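Long-range contact in 3-isopropylmalate dehydratase small subunit (Campylobacter jejuni, PDB 3Q3W), which catalyses, as the small subunit of isopropylmalate isomerase, the interconversion of 2-isopropylmalate and 3-isopropylmalate through 2-isopropylmaleate: residues Q5-H10 and I100-I104. Residues are numbered along the deposited sequence; the frame is centred on the assembly and turned at random.
Sequences QKFIIH and IRAII
Arg101, the residue just before strand 102-105, reaches into the curve of residues 5-10, where its guanidinium meets neighbours on both faces and at its edge. NH1 gives a hydrogen bond to the backbone O of Lys6 at 2.6 Å, fairly straight with an N-H...O angle of 156°; this O meets the guanidinium at its edge, near its plane. On one face lies the Gln5 amide, its plane only 19° from that of the guanidinium and Gln5 NE2 3.5 Å from Arg101 CZ, which defines a stack. Phe7 occupies the opposite face in another manner: its ring is steeply inclined and brings Phe7 CD1 to 3.9 Å from Arg101 NH2, toward the rim. With Arg101 CG anti to the carbonyl carbon (chi1 -66°), CB and CG lie together against one face of His10; bends at chi2 and chi3 then direct the guanidinium to Lys6 O and between Gln5 and Phe7. Arg101 CB sits 4.1 Å from the His10 ring centroid, almost on the ring normal, a CH-pi contact, and Arg101 CG lies 3.9 Å from His10 CE1. NE2 of this imidazole is hydrogen-bonded to OG of Ser74 on strand 73-78. Deeper in, Phe7 turns its edge to the backbone O of Arg101, Phe7 CE1 to O being 3.5 Å, and the same CE1 packs obliquely 4.0 Å from CB of Ala102. Ile148 of strand 145-149 touches both Phe7 and Ala102, continuing this apolar layer. The contact thus joins the N-terminal ends of parallel strands 9-17 and 102-105, across intervening strand 73-78, in the mixed beta-sheet of the aconitase C-terminal (LeuD-type) domain.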
ATOM      1  N   GLN A   5       4.898 -11.981   5.717  1.00 44.14           N
ATOM      2  CA  GLN A   5       5.930 -12.152   4.752  1.00 41.76           C
ATOM      3  C   GLN A   5       7.096 -11.273   5.183  1.00 39.34           C
ATOM      4  O   GLN A   5       6.895 -10.168   5.637  1.00 38.60           O
ATOM      5  CB  GLN A   5       5.388 -11.694   3.424  1.00 41.25           C
ATOM      6  CG  GLN A   5       6.150 -12.199   2.283  1.00 41.50           C
ATOM      7  CD  GLN A   5       5.555 -11.726   0.978  1.00 42.35           C
ATOM      8  OE1 GLN A   5       4.318 -11.591   0.831  1.00 42.63           O
ATOM      9  NE2 GLN A   5       6.418 -11.450   0.036  1.00 35.21           N
ATOM     10  N   LYS A   6       8.304 -11.769   5.017  1.00 37.47           N
ATOM     11  CA  LYS A   6       9.498 -11.000   5.338  1.00 36.27           C
ATOM     12  C   LYS A   6       9.636  -9.710   4.531  1.00 33.94           C
ATOM     13  O   LYS A   6       9.432  -9.708   3.316  1.00 32.52           O
ATOM     14  CB  LYS A   6      10.690 -11.892   5.113  1.00 37.31           C
ATOM     15  CG  LYS A   6      11.953 -11.386   5.639  1.00 40.15           C
ATOM     16  CD  LYS A   6      13.045 -12.472   5.553  1.00 42.82           C
ATOM     17  CE  LYS A   6      12.633 -13.775   6.257  1.00 43.85           C
ATOM     18  NZ  LYS A   6      13.806 -14.563   6.638  1.00 44.56           N
ATOM     19  N   PHE A   7       9.956  -8.604   5.205  1.00 31.96           N
ATOM     20  CA  PHE A   7      10.344  -7.360   4.524  1.00 30.12           C
ATOM     21  C   PHE A   7      11.676  -6.872   5.117  1.00 30.72           C
ATOM     22  O   PHE A   7      11.765  -6.591   6.303  1.00 29.92           O
ATOM     23  CB  PHE A   7       9.245  -6.329   4.694  1.00 30.09           C
ATOM     24  CG  PHE A   7       9.376  -5.106   3.803  1.00 30.66           C
ATOM     25  CD1 PHE A   7       8.345  -4.740   2.987  1.00 25.80           C
ATOM     26  CD2 PHE A   7      10.484  -4.275   3.871  1.00 31.41           C
ATOM     27  CE1 PHE A   7       8.397  -3.605   2.203  1.00 29.89           C
ATOM     28  CE2 PHE A   7      10.551  -3.141   3.096  1.00 32.37           C
ATOM     29  CZ  PHE A   7       9.487  -2.801   2.242  1.00 29.91           C
ATOM     30  N   ILE A   8      12.713  -6.844   4.292  1.00 30.58           N
ATOM     31  CA  ILE A   8      14.047  -6.355   4.687  1.00 31.86           C
ATOM     32  C   ILE A   8      14.301  -5.152   3.769  1.00 32.22           C
ATOM     33  O   ILE A   8      14.123  -4.017   4.167  1.00 30.60           O
ATOM     34  CB  ILE A   8      15.088  -7.473   4.537  1.00 32.51           C
ATOM     35  CG1 ILE A   8      14.685  -8.671   5.406  1.00 33.51           C
ATOM     36  CG2 ILE A   8      16.537  -6.990   4.935  1.00 32.66           C
ATOM     37  CD1 ILE A   8      15.615  -9.887   5.269  1.00 30.42           C
ATOM     38  N   ILE A   9      14.574  -5.446   2.496  1.00 33.03           N
ATOM     39  CA  ILE A   9      14.840  -4.453   1.453  0.60 33.36           C
ATOM     40  C   ILE A   9      13.855  -4.767   0.344  1.00 32.37           C
ATOM     41  O   ILE A   9      13.739  -5.908  -0.031  1.00 31.20           O
ATOM     42  CB  ILE A   9      16.259  -4.618   0.847  0.60 35.35           C
ATOM     43  CG1 ILE A   9      17.362  -4.668   1.923  0.60 36.58           C
ATOM     44  CG2 ILE A   9      16.544  -3.521  -0.177  0.60 35.71           C
ATOM     45  CD1 ILE A   9      17.911  -3.309   2.408  0.60 38.49           C
ATOM     46  N   HIS A  10      13.146  -3.768  -0.166  1.00 32.80           N
ATOM     47  CA  HIS A  10      12.279  -3.958  -1.333  1.00 32.16           C
ATOM     48  C   HIS A  10      12.410  -2.785  -2.306  1.00 33.20           C
ATOM     49  O   HIS A  10      12.364  -1.631  -1.915  1.00 33.21           O
ATOM     50  CB  HIS A  10      10.821  -4.105  -0.899  1.00 29.64           C
ATOM     51  CG  HIS A  10       9.864  -4.210  -2.037  1.00 28.64           C
ATOM     52  ND1 HIS A  10       9.710  -5.362  -2.778  1.00 26.73           N
ATOM     53  CD2 HIS A  10       9.043  -3.287  -2.600  1.00 26.89           C
ATOM     54  CE1 HIS A  10       8.821  -5.150  -3.731  1.00 29.11           C
ATOM     55  NE2 HIS A  10       8.415  -3.893  -3.651  1.00 26.32           N
ATOM     56  N   ILE A 100       0.964  -5.374  -3.293  1.00 20.23           N
ATOM     57  CA  ILE A 100       1.500  -4.218  -2.584  1.00 20.40           C
ATOM     58  C   ILE A 100       2.270  -4.632  -1.333  1.00 21.99           C
ATOM     59  O   ILE A 100       1.750  -5.327  -0.453  1.00 22.30           O
ATOM     60  CB  ILE A 100       0.394  -3.223  -2.175  1.00 19.92           C
ATOM     61  CG1 ILE A 100      -0.400  -2.778  -3.390  1.00 18.12           C
ATOM     62  CG2 ILE A 100       0.998  -2.010  -1.380  1.00 21.01           C
ATOM     63  CD1 ILE A 100       0.446  -2.235  -4.533  1.00 15.33           C
ATOM     64  N   ARG A 101       3.533  -4.218  -1.256  1.00 22.52           N
ATOM     65  CA  ARG A 101       4.401  -4.582  -0.141  1.00 23.95           C
ATOM     66  C   ARG A 101       4.549  -3.439   0.891  1.00 24.68           C
ATOM     67  O   ARG A 101       4.861  -3.674   2.072  1.00 24.69           O
ATOM     68  CB  ARG A 101       5.751  -4.969  -0.713  1.00 25.73           C
ATOM     69  CG  ARG A 101       5.719  -6.228  -1.552  1.00 27.82           C
ATOM     70  CD  ARG A 101       5.641  -7.476  -0.694  1.00 33.99           C
ATOM     71  NE  ARG A 101       6.967  -7.935  -0.267  1.00 38.84           N
ATOM     72  CZ  ARG A 101       7.361  -8.182   0.981  1.00 42.49           C
ATOM     73  NH1 ARG A 101       8.601  -8.584   1.175  1.00 44.81           N
ATOM     74  NH2 ARG A 101       6.560  -8.040   2.036  1.00 43.88           N
ATOM     75  N   ALA A 102       4.346  -2.192   0.450  1.00 25.20           N
ATOM     76  CA  ALA A 102       4.507  -1.008   1.316  1.00 25.75           C
ATOM     77  C   ALA A 102       3.610   0.127   0.858  1.00 26.26           C
ATOM     78  O   ALA A 102       3.339   0.272  -0.352  1.00 25.57           O
ATOM     79  CB  ALA A 102       5.952  -0.551   1.346  1.00 27.39           C
ATOM     80  N   ILE A 103       3.143   0.923   1.811  1.00 25.71           N
ATOM     81  CA  ILE A 103       2.422   2.149   1.526  1.00 27.36           C
ATOM     82  C   ILE A 103       3.124   3.316   2.226  1.00 29.51           C
ATOM     83  O   ILE A 103       3.458   3.213   3.396  1.00 29.92           O
ATOM     84  CB  ILE A 103       0.987   2.068   2.002  1.00 26.53           C
ATOM     85  CG1 ILE A 103       0.274   0.872   1.337  1.00 27.27           C
ATOM     86  CG2 ILE A 103       0.270   3.378   1.731  1.00 29.18           C
ATOM     87  CD1 ILE A 103      -0.932   0.437   2.118  1.00 27.40           C
ATOM     88  N   ILE A 104       3.357   4.402   1.495  1.00 29.73           N
ATOM     89  CA  ILE A 104       3.913   5.625   2.018  1.00 30.54           C
ATOM     90  C   ILE A 104       2.764   6.621   2.099  1.00 32.78           C
ATOM     91  O   ILE A 104       2.060   6.849   1.101  1.00 32.40           O
ATOM     92  CB  ILE A 104       5.040   6.130   1.076  1.00 31.93           C
ATOM     93  CG1 ILE A 104       6.175   5.103   1.043  1.00 28.80           C
ATOM     94  CG2 ILE A 104       5.579   7.508   1.516  1.00 32.92           C
ATOM     95  CD1 ILE A 104       7.162   5.311  -0.021  1.00 29.66           C
TER